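PDB 3IWA: FAD-dependent pyridine nucleotide-disulphide oxidoreductase from Desulfovibrio vulgaris, which probably catalyses flavin-dependent electron transfer from NADH or NADPH to a disulphide or similar acceptor, as related pyridine nucleotide-disulphide oxidoreductases do. Local coordinates for residues A[157-162]-A[247-252]; A[5-10]-A[115-120]; A[92-97]-A[266-271]; A[124-129]-A[255-260]. All coordinates share one frame; numbering follows the deposited sequence.

Interaction 1 (A[157-162]-A[247-252]); sequences GEVSKA and ADLVIL
The carboxylate of Asp248 takes two consecutive backbone N-H groups from the loop that leads into strand 161-165. Ser160 N donates to Asp248 OD1 at 2.9 Å, on the syn lone pair of that oxygen. Lys161 N donates to Asp248 OD2 at 2.7 Å, also from the syn side but 24° out of the carboxylate plane. Each oxygen thus has its own donor, and the two bonds together limit rotation of the group. The first torsion of Asp248 (chi1 46°) sets CG between its own backbone N and carbonyl carbon, which turns the carboxylate toward the backbone of Ser160 and Lys161. Val159 lies against the same group, with CG1 3.4 Å from Asp248 OD1. The same methyl packs on Leu249 CB at 3.9 Å.

The main chains meet just beyond. Leu249 N donates to Lys161 O at 3.0 Å, and Asp248 N adds a weak bond to the same oxygen. Ala162 CA approaches Leu249 O at 3.2 Å in a CA-H...O contact. Ala162 and Leu249 form a parallel bridge, with both side chains on one face. Further out, Leu249 and Ala162 continue the backbone bonding to Val163 and to Thr187. Strand 161-165 is thereby placed between strands 249-252 and 185-189 in a five-stranded parallel sheet, consistent with the Rossmann-type nucleotide-binding domain of this family.

Interaction 2 (A[5-10]-A[115-120]); sequences HVVVIG and DKLVLA
Val6 to Ile9 and Lys116 to Leu119 pair as parallel neighbours inside a five-stranded sheet of Rossmann type. Strand 5-9 leads toward helix 14-25, the arrangement that in this family usually binds the dinucleotide FAD. The strand axes approach to 4.7 Å, at an angle of 14°.

The backbone bonds alternate across the pair. Val7 N donates to Lys116 O, Val118 N to Val7 O, Ile9 N to Val118 O and Ala120 N to Ile9 O. The Ile9 bond is 2.8 Å from N to Val118 O and almost straight.

Apolar side chains make most of the packing on both faces. On one, Val8 and Val118 lie side by side and point the same way, with Val8 CG2 4.0 Å from Val118 CB. Val118 also meets Ile322 and Leu326 of helix 314-326. On the other face, Leu117 CD1 reaches across to Val7 CG1, a tight carbon contact of 3.4 Å. The chi1 of Leu117 (-174°) swings CG away from its own N and carries CD1 over the neighbouring strand. Ile9 CD1 touches both Leu117 CD1 and Leu119 CD2, the latter at 3.8 Å. Leu117 and Leu119 then rest on Ile92 of strand 87-93.

Polar groups gather at the start of the strands. Lys116 NZ turns outward to a salt bridge with Asp288. In one of its two modelled conformers, His5 NE2 bonds to Thr32. Asp115 N donates to His5 O at 2.8 Å. In return, His5 N gives a 2.6 Å bond to Asp115 OD2, met on the anti side and 26° out of the carboxylate plane.

Interaction 3 (A[92-97]-A[266-271]); sequences IDRAAH and AGLELD
Arg94 lays one face of its guanidinium against the methyl CD2 of Leu268. Arg94 is modelled in two conformers, and this arrangement is that of one of them. The methyl sits 3.7 Å above the plane, offset toward the rim, and is 3.8 Å from Arg94 NE. The two side chains cross at a slant. At the edge of the guanidinium, Arg94 NH1 donates to Ala266 O at 3.0 Å. The bond is nearly straight at 167°, and the oxygen is only 5° out of the guanidinium plane. A bend at chi3 (56°) in an otherwise stretched Arg94 chain turns NH1 toward this carbonyl. In this conformer NE also makes a salt bridge to Asp286.

Nearer the strand, Ile92 CB packs on Ala266 CB at 3.9 Å. Ala266 thus serves both contacts, with CB against Ile92 and O bonded to Arg94. Ala266 and Gly267 belong to a Schellman motif that ends helix 261-266. Gly267 has positive phi and closes that motif. The positive charge of Arg94 near this C-terminal end probably suits the helix dipole.

The contact joins the end of strand 87-93 and the turn after it to the end of helix 261-266. Ile92 also touches Leu262 of that helix, and Leu268 packs on Leu119 of strand 116-119.

Interaction 4 (A[124-129]-A[255-260]); sequences KANRPP and GVSPNT
A two-stranded antiparallel ribbon brings Lys124 and Ala125 alongside Val256 and Ser257. Lys124 and Ser257 are its hydrogen-bonded pair. Lys124 N donates to Ser257 O at 2.8 Å, and Ser257 N returns a bond of the same 2.8 Å to Lys124 O. Ala125 and Val256 make the next, non-hydrogen-bonded pair, with side chains that diverge. Val256 CA comes 3.2 Å from Lys124 O in a CA-H...O contact.

Beyond the strand, Asn126 N donates to Gly255 O at 2.8 Å, in the carbonyl plane. A water donates to the same Gly255 O and also to Asn126 O, so it bridges the two segments where the pairing ends. Both strands follow directly on strands of parallel sheets: 123-125 comes after 116-119, and 256-258 after 249-252. The ribbon therefore lies at the crossing between the two Rossmann-type sheets, as in other flavin disulphide reductases.

The Lys124 chain is extended beyond CG and lies along the opposite strand. Its CE passes 3.6 Å from Pro258 O and 4.0 Å from Ser257 CB. Asn126 has its CG beside its own backbone N (chi1 -74°), which brings the amide over the Gly255 peptide. Asn126 OD1 lies 3.6 Å from Ser257 OG. Val256 rests on Thr142 and Phe308. Ala125 touches Pro140 of strand 138-140.

In the fold
Interaction 2 is the buried core contact, built from backbone bonds and apolar side chains. Interaction 1 joins strands of the other parallel sheet but is only partly buried, and a carboxylate binding backbone N-H groups does much of the work. Interaction 3 is also partly buried and rests largely on one arginine. It touches interaction 2 directly through apolar side chains, with centres about 12 Å apart. Interaction 4 lies at the surface and depends on main-chain pairing and a water. Its strands follow those of interactions 2 and 1 in the chain, and the centres of those two are about 37 Å apart. It meets interaction 1 where Arg127 packs on Leu252.

Interaction 1 (A[157-162]-A[247-252])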
# COMPACT_ATOMS: atom_id res chain seq x y z
N GLY A 157 -6.49 -35.82 -19.20
CA GLY A 157 -7.49 -36.80 -19.59
C GLY A 157 -8.20 -37.53 -18.46
O GLY A 157 -8.99 -38.44 -18.72
N GLU A 158 -7.93 -37.15 -17.21
CA GLU A 158 -8.52 -37.82 -16.03
C GLU A 158 -9.95 -37.35 -15.72
O GLU A 158 -10.81 -38.16 -15.34
CB GLU A 158 -7.68 -37.55 -14.78
CG GLU A 158 -6.34 -38.25 -14.70
CD GLU A 158 -5.74 -38.20 -13.28
OE1 GLU A 158 -4.71 -38.88 -13.04
OE2 GLU A 158 -6.30 -37.49 -12.41
N VAL A 159 -10.17 -36.04 -15.83
CA VAL A 159 -11.44 -35.40 -15.48
C VAL A 159 -12.07 -34.79 -16.73
O VAL A 159 -11.39 -34.18 -17.54
CB VAL A 159 -11.22 -34.32 -14.39
CG1 VAL A 159 -12.52 -33.60 -14.07
CG2 VAL A 159 -10.65 -34.95 -13.12
N SER A 160 -13.37 -34.99 -16.90
CA SER A 160 -14.09 -34.48 -18.05
C SER A 160 -14.92 -33.31 -17.60
O SER A 160 -14.87 -32.24 -18.20
CB SER A 160 -15.01 -35.57 -18.66
OG SER A 160 -15.85 -35.02 -19.69
N LYS A 161 -15.70 -33.51 -16.54
CA LYS A 161 -16.52 -32.42 -16.02
C LYS A 161 -16.34 -32.17 -14.52
O LYS A 161 -16.42 -33.10 -13.70
CB LYS A 161 -17.98 -32.65 -16.37
CG LYS A 161 -18.26 -32.61 -17.88
CD LYS A 161 -19.65 -32.08 -18.22
CE LYS A 161 -19.81 -31.88 -19.73
NZ LYS A 161 -20.69 -32.90 -20.36
N ALA A 162 -16.08 -30.90 -14.20
CA ALA A 162 -15.96 -30.42 -12.82
C ALA A 162 -17.09 -29.45 -12.50
O ALA A 162 -17.33 -28.51 -13.25
CB ALA A 162 -14.62 -29.75 -12.60
N ALA A 247 -21.14 -34.23 -13.69
CA ALA A 247 -19.84 -34.00 -13.08
C ALA A 247 -19.21 -35.31 -12.64
O ALA A 247 -19.83 -36.04 -11.89
CB ALA A 247 -19.96 -33.09 -11.87
N ASP A 248 -17.98 -35.57 -13.07
CA ASP A 248 -17.18 -36.65 -12.50
C ASP A 248 -16.26 -36.13 -11.38
O ASP A 248 -15.64 -36.91 -10.68
CB ASP A 248 -16.39 -37.42 -13.57
CG ASP A 248 -15.68 -36.51 -14.57
OD1 ASP A 248 -14.43 -36.40 -14.55
OD2 ASP A 248 -16.37 -35.91 -15.41
N LEU A 249 -16.16 -34.82 -11.25
CA LEU A 249 -15.47 -34.19 -10.09
C LEU A 249 -16.36 -33.06 -9.57
O LEU A 249 -16.80 -32.21 -10.33
CB LEU A 249 -14.11 -33.60 -10.51
CG LEU A 249 -13.28 -32.89 -9.43
CD1 LEU A 249 -12.69 -33.88 -8.44
CD2 LEU A 249 -12.19 -32.07 -10.07
N VAL A 250 -16.60 -33.08 -8.26
CA VAL A 250 -17.33 -32.04 -7.57
C VAL A 250 -16.46 -31.49 -6.43
O VAL A 250 -16.06 -32.23 -5.52
CB VAL A 250 -18.66 -32.57 -7.02
CG1 VAL A 250 -19.34 -31.52 -6.19
CG2 VAL A 250 -19.55 -33.05 -8.17
N ILE A 251 -16.17 -30.20 -6.50
CA ILE A 251 -15.36 -29.52 -5.50
C ILE A 251 -16.29 -28.83 -4.51
O ILE A 251 -17.14 -28.04 -4.90
CB ILE A 251 -14.44 -28.48 -6.17
CG1 ILE A 251 -13.62 -29.11 -7.30
CG2 ILE A 251 -13.51 -27.87 -5.18
CD1 ILE A 251 -12.58 -30.08 -6.81
N LEU A 252 -16.17 -29.18 -3.23
CA LEU A 252 -16.88 -28.48 -2.16
C LEU A 252 -16.01 -27.31 -1.65
O LEU A 252 -14.95 -27.52 -1.04
CB LEU A 252 -17.23 -29.44 -1.01
CG LEU A 252 -18.12 -30.65 -1.33
CD1 LEU A 252 -18.52 -31.33 -0.03
CD2 LEU A 252 -19.36 -30.30 -2.14

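Interaction 2 (A[5-10]-A[115-120])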
# COMPACT_ATOMS: atom_id res chain seq x y z
N HIS A 5 9.36 -29.31 26.39
CA HIS A 5 8.75 -30.09 25.33
C HIS A 5 7.50 -29.36 24.87
O HIS A 5 6.63 -28.96 25.66
CB HIS A 5 8.40 -31.52 25.74
CG HIS A 5 8.00 -32.39 24.58
ND1 HIS A 5 7.19 -33.50 24.71
CD2 HIS A 5 8.30 -32.30 23.26
CE1 HIS A 5 7.01 -34.06 23.52
NE2 HIS A 5 7.68 -33.35 22.62
N VAL A 6 7.42 -29.14 23.58
CA VAL A 6 6.25 -28.54 23.01
C VAL A 6 5.67 -29.56 22.04
O VAL A 6 6.39 -30.16 21.25
CB VAL A 6 6.58 -27.24 22.29
CG1 VAL A 6 5.39 -26.80 21.41
CG2 VAL A 6 6.93 -26.21 23.31
N VAL A 7 4.36 -29.75 22.13
CA VAL A 7 3.63 -30.60 21.20
C VAL A 7 2.79 -29.70 20.27
O VAL A 7 2.13 -28.79 20.71
CB VAL A 7 2.75 -31.58 21.98
CG1 VAL A 7 1.76 -32.29 21.04
CG2 VAL A 7 3.64 -32.59 22.71
N VAL A 8 2.82 -30.00 18.98
CA VAL A 8 2.09 -29.25 17.99
C VAL A 8 1.15 -30.21 17.28
O VAL A 8 1.61 -31.20 16.74
CB VAL A 8 3.07 -28.60 16.98
CG1 VAL A 8 2.33 -27.96 15.88
CG2 VAL A 8 3.93 -27.61 17.68
N ILE A 9 -0.15 -29.92 17.29
CA ILE A 9 -1.13 -30.76 16.63
C ILE A 9 -1.66 -30.13 15.37
O ILE A 9 -2.38 -29.14 15.41
CB ILE A 9 -2.33 -31.03 17.52
CG1 ILE A 9 -1.94 -31.87 18.71
CG2 ILE A 9 -3.45 -31.76 16.73
CD1 ILE A 9 -2.99 -31.89 19.73
N GLY A 10 -1.35 -30.76 14.25
CA GLY A 10 -1.78 -30.33 12.94
C GLY A 10 -0.55 -29.92 12.17
O GLY A 10 0.36 -29.29 12.72
N ASP A 115 4.98 -29.26 27.90
CA ASP A 115 5.04 -27.99 28.63
C ASP A 115 4.14 -26.95 27.96
O ASP A 115 3.54 -26.14 28.64
CB ASP A 115 6.48 -27.47 28.64
CG ASP A 115 7.43 -28.43 29.36
OD1 ASP A 115 7.48 -28.29 30.59
OD2 ASP A 115 8.10 -29.28 28.70
N LYS A 116 4.09 -26.97 26.62
CA LYS A 116 3.24 -26.09 25.87
C LYS A 116 2.68 -26.86 24.71
O LYS A 116 3.35 -27.69 24.15
CB LYS A 116 4.02 -24.87 25.34
CG LYS A 116 4.69 -23.98 26.37
CD LYS A 116 3.73 -23.24 27.25
CE LYS A 116 4.47 -22.61 28.43
NZ LYS A 116 3.54 -21.87 29.36
N LEU A 117 1.44 -26.58 24.36
CA LEU A 117 0.76 -27.20 23.21
C LEU A 117 0.34 -26.16 22.17
O LEU A 117 -0.10 -25.05 22.50
CB LEU A 117 -0.48 -27.94 23.71
CG LEU A 117 -1.31 -28.81 22.76
CD1 LEU A 117 -0.50 -29.97 22.10
CD2 LEU A 117 -2.52 -29.36 23.52
N VAL A 118 0.48 -26.51 20.90
CA VAL A 118 -0.07 -25.67 19.84
C VAL A 118 -1.13 -26.44 19.06
O VAL A 118 -0.84 -27.49 18.51
CB VAL A 118 1.02 -25.20 18.85
CG1 VAL A 118 0.37 -24.47 17.60
CG2 VAL A 118 2.05 -24.34 19.53
N LEU A 119 -2.34 -25.88 18.99
CA LEU A 119 -3.43 -26.40 18.21
C LEU A 119 -3.52 -25.73 16.83
O LEU A 119 -3.88 -24.59 16.70
CB LEU A 119 -4.73 -26.27 18.99
CG LEU A 119 -4.73 -26.93 20.39
CD1 LEU A 119 -6.05 -26.76 21.09
CD2 LEU A 119 -4.40 -28.41 20.29
N ALA A 120 -3.15 -26.47 15.80
CA ALA A 120 -3.26 -26.01 14.43
C ALA A 120 -4.22 -26.94 13.72
O ALA A 120 -3.83 -27.67 12.84
CB ALA A 120 -1.91 -26.04 13.76

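Interaction 3 (A[92-97]-A[266-271])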
# COMPACT_ATOMS: atom_id res chain seq x y z
N ILE A 92 -6.97 -34.28 25.10
CA ILE A 92 -6.03 -33.43 25.80
C ILE A 92 -6.39 -33.40 27.27
O ILE A 92 -7.52 -33.13 27.62
CB ILE A 92 -6.05 -31.99 25.24
CG1 ILE A 92 -5.53 -31.99 23.80
CG2 ILE A 92 -5.19 -31.05 26.11
CD1 ILE A 92 -5.66 -30.70 23.12
N ASP A 93 -5.42 -33.67 28.14
CA ASP A 93 -5.63 -33.49 29.57
C ASP A 93 -4.81 -32.30 29.98
O ASP A 93 -3.60 -32.38 30.10
CB ASP A 93 -5.24 -34.74 30.36
CG ASP A 93 -5.62 -34.65 31.85
OD1 ASP A 93 -5.98 -33.56 32.33
OD2 ASP A 93 -5.53 -35.69 32.54
N ARG A 94 -5.52 -31.20 30.20
CA ARG A 94 -4.90 -29.92 30.50
C ARG A 94 -4.23 -29.86 31.87
O ARG A 94 -3.11 -29.36 31.99
CB ARG A 94 -5.94 -28.82 30.38
CG ARG A 94 -6.32 -28.56 28.96
CD ARG A 94 -7.64 -27.89 28.91
NE ARG A 94 -7.62 -26.67 29.69
CZ ARG A 94 -8.72 -26.04 30.08
NH1 ARG A 94 -9.91 -26.54 29.77
NH2 ARG A 94 -8.62 -24.93 30.78
N ALA A 95 -4.92 -30.37 32.89
CA ALA A 95 -4.35 -30.38 34.26
C ALA A 95 -3.05 -31.19 34.31
O ALA A 95 -2.04 -30.74 34.88
CB ALA A 95 -5.37 -30.93 35.27
N ALA A 96 -3.07 -32.36 33.66
CA ALA A 96 -1.91 -33.25 33.58
C ALA A 96 -0.87 -32.92 32.49
O ALA A 96 0.20 -33.55 32.45
CB ALA A 96 -2.41 -34.69 33.37
N HIS A 97 -1.19 -31.99 31.60
CA HIS A 97 -0.33 -31.63 30.46
C HIS A 97 0.08 -32.86 29.64
O HIS A 97 1.26 -33.14 29.41
CB HIS A 97 0.88 -30.83 30.94
CG HIS A 97 0.55 -29.46 31.46
ND1 HIS A 97 -0.22 -29.26 32.58
CD2 HIS A 97 0.88 -28.23 31.00
CE1 HIS A 97 -0.35 -27.96 32.80
NE2 HIS A 97 0.30 -27.31 31.85
N ALA A 266 -11.60 -30.87 25.45
CA ALA A 266 -10.59 -30.48 26.42
C ALA A 266 -11.10 -29.39 27.36
O ALA A 266 -10.51 -29.18 28.40
CB ALA A 266 -9.34 -30.03 25.72
N GLY A 267 -12.18 -28.71 26.99
CA GLY A 267 -12.78 -27.65 27.83
C GLY A 267 -12.34 -26.23 27.47
O GLY A 267 -12.51 -25.29 28.24
N LEU A 268 -11.78 -26.08 26.28
CA LEU A 268 -11.30 -24.79 25.87
C LEU A 268 -12.48 -23.90 25.47
O LEU A 268 -13.48 -24.37 24.91
CB LEU A 268 -10.26 -24.93 24.75
CG LEU A 268 -8.93 -25.59 25.12
CD1 LEU A 268 -7.99 -25.46 24.00
CD2 LEU A 268 -8.28 -25.01 26.38
N GLU A 269 -12.37 -22.62 25.79
CA GLU A 269 -13.38 -21.64 25.43
C GLU A 269 -13.45 -21.48 23.91
O GLU A 269 -12.43 -21.25 23.23
CB GLU A 269 -13.13 -20.28 26.14
CG GLU A 269 -13.60 -20.21 27.62
CD GLU A 269 -15.10 -20.46 27.79
OE1 GLU A 269 -15.91 -19.85 27.03
OE2 GLU A 269 -15.49 -21.26 28.68
N LEU A 270 -14.65 -21.68 23.40
CA LEU A 270 -14.95 -21.70 21.99
C LEU A 270 -16.09 -20.71 21.80
O LEU A 270 -16.86 -20.48 22.72
CB LEU A 270 -15.42 -23.08 21.53
CG LEU A 270 -14.51 -24.29 21.67
CD1 LEU A 270 -15.10 -25.47 20.87
CD2 LEU A 270 -13.06 -24.00 21.25
N ASP A 271 -16.17 -20.11 20.61
CA ASP A 271 -17.29 -19.23 20.26
C ASP A 271 -18.46 -20.08 19.74
O ASP A 271 -18.30 -21.29 19.56
CB ASP A 271 -16.82 -18.10 19.30
CG ASP A 271 -16.77 -18.51 17.83
OD1 ASP A 271 -17.01 -19.68 17.46
OD2 ASP A 271 -16.46 -17.61 17.02

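Interaction 4 (A[124-129]-A[255-260])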
# COMPACT_ATOMS: atom_id res chain seq x y z
N LYS A 124 -12.97 -27.72 8.48
CA LYS A 124 -13.63 -28.76 7.69
C LYS A 124 -14.64 -28.08 6.78
O LYS A 124 -15.25 -27.07 7.16
CB LYS A 124 -14.37 -29.81 8.57
CG LYS A 124 -14.82 -29.28 9.95
CD LYS A 124 -16.03 -29.99 10.58
CE LYS A 124 -16.45 -29.27 11.89
NZ LYS A 124 -17.76 -29.72 12.49
N ALA A 125 -14.79 -28.65 5.58
CA ALA A 125 -15.71 -28.17 4.58
C ALA A 125 -17.15 -28.28 5.09
O ALA A 125 -17.54 -29.31 5.69
CB ALA A 125 -15.53 -28.95 3.26
N ASN A 126 -17.91 -27.20 4.91
CA ASN A 126 -19.35 -27.26 5.12
C ASN A 126 -19.97 -28.17 4.03
O ASN A 126 -19.68 -28.04 2.81
CB ASN A 126 -19.99 -25.87 5.09
CG ASN A 126 -19.70 -25.03 6.35
OD1 ASN A 126 -19.11 -25.50 7.33
ND2 ASN A 126 -20.14 -23.78 6.32
N ARG A 127 -20.80 -29.10 4.47
CA ARG A 127 -21.37 -30.11 3.57
C ARG A 127 -22.88 -29.97 3.64
O ARG A 127 -23.44 -30.11 4.71
CB ARG A 127 -20.93 -31.50 4.02
CG ARG A 127 -20.32 -32.33 2.93
CD ARG A 127 -19.02 -32.98 3.37
NE ARG A 127 -18.59 -33.96 2.38
CZ ARG A 127 -17.35 -34.44 2.26
NH1 ARG A 127 -17.08 -35.33 1.31
NH2 ARG A 127 -16.39 -34.03 3.08
N PRO A 128 -23.54 -29.66 2.50
CA PRO A 128 -25.00 -29.61 2.47
C PRO A 128 -25.61 -30.94 2.89
O PRO A 128 -25.11 -31.99 2.49
CB PRO A 128 -25.31 -29.35 0.99
CG PRO A 128 -24.12 -28.76 0.43
CD PRO A 128 -22.96 -29.32 1.19
N PRO A 129 -26.69 -30.91 3.71
CA PRO A 129 -27.32 -32.14 4.20
C PRO A 129 -28.20 -32.77 3.12
O PRO A 129 -29.44 -32.83 3.24
CB PRO A 129 -28.13 -31.67 5.40
CG PRO A 129 -28.48 -30.22 5.06
CD PRO A 129 -27.42 -29.70 4.13
N GLY A 255 -17.42 -22.85 2.03
CA GLY A 255 -17.17 -22.35 3.38
C GLY A 255 -16.90 -23.47 4.38
O GLY A 255 -17.21 -24.65 4.14
N VAL A 256 -16.36 -23.08 5.52
CA VAL A 256 -15.72 -24.00 6.43
C VAL A 256 -16.15 -23.77 7.85
O VAL A 256 -16.67 -22.71 8.18
CB VAL A 256 -14.20 -23.82 6.34
CG1 VAL A 256 -13.72 -23.99 4.88
CG2 VAL A 256 -13.76 -22.45 6.93
N SER A 257 -15.97 -24.79 8.68
CA SER A 257 -16.18 -24.67 10.11
C SER A 257 -14.90 -25.08 10.79
O SER A 257 -14.18 -25.93 10.27
CB SER A 257 -17.34 -25.54 10.60
OG SER A 257 -18.50 -24.75 10.83
N PRO A 258 -14.60 -24.48 11.96
CA PRO A 258 -13.39 -24.85 12.66
C PRO A 258 -13.41 -26.32 13.08
O PRO A 258 -14.41 -26.79 13.61
CB PRO A 258 -13.41 -23.92 13.88
CG PRO A 258 -14.31 -22.83 13.55
CD PRO A 258 -15.33 -23.41 12.65
N ASN A 259 -12.31 -27.01 12.83
CA ASN A 259 -12.16 -28.43 13.16
C ASN A 259 -11.75 -28.65 14.64
O ASN A 259 -10.70 -29.19 14.90
CB ASN A 259 -11.11 -29.05 12.23
CG ASN A 259 -11.04 -30.61 12.33
OD1 ASN A 259 -11.95 -31.23 12.84
ND2 ASN A 259 -9.95 -31.22 11.81
N THR A 260 -12.61 -28.26 15.57
CA THR A 260 -12.24 -28.05 16.99
C THR A 260 -12.81 -29.06 18.06
O THR A 260 -12.75 -28.80 19.27
CB THR A 260 -12.63 -26.60 17.40
OG1 THR A 260 -13.99 -26.39 17.05
CG2 THR A 260 -11.79 -25.57 16.65
O HOH W 1 -17.47 -26.36 1.89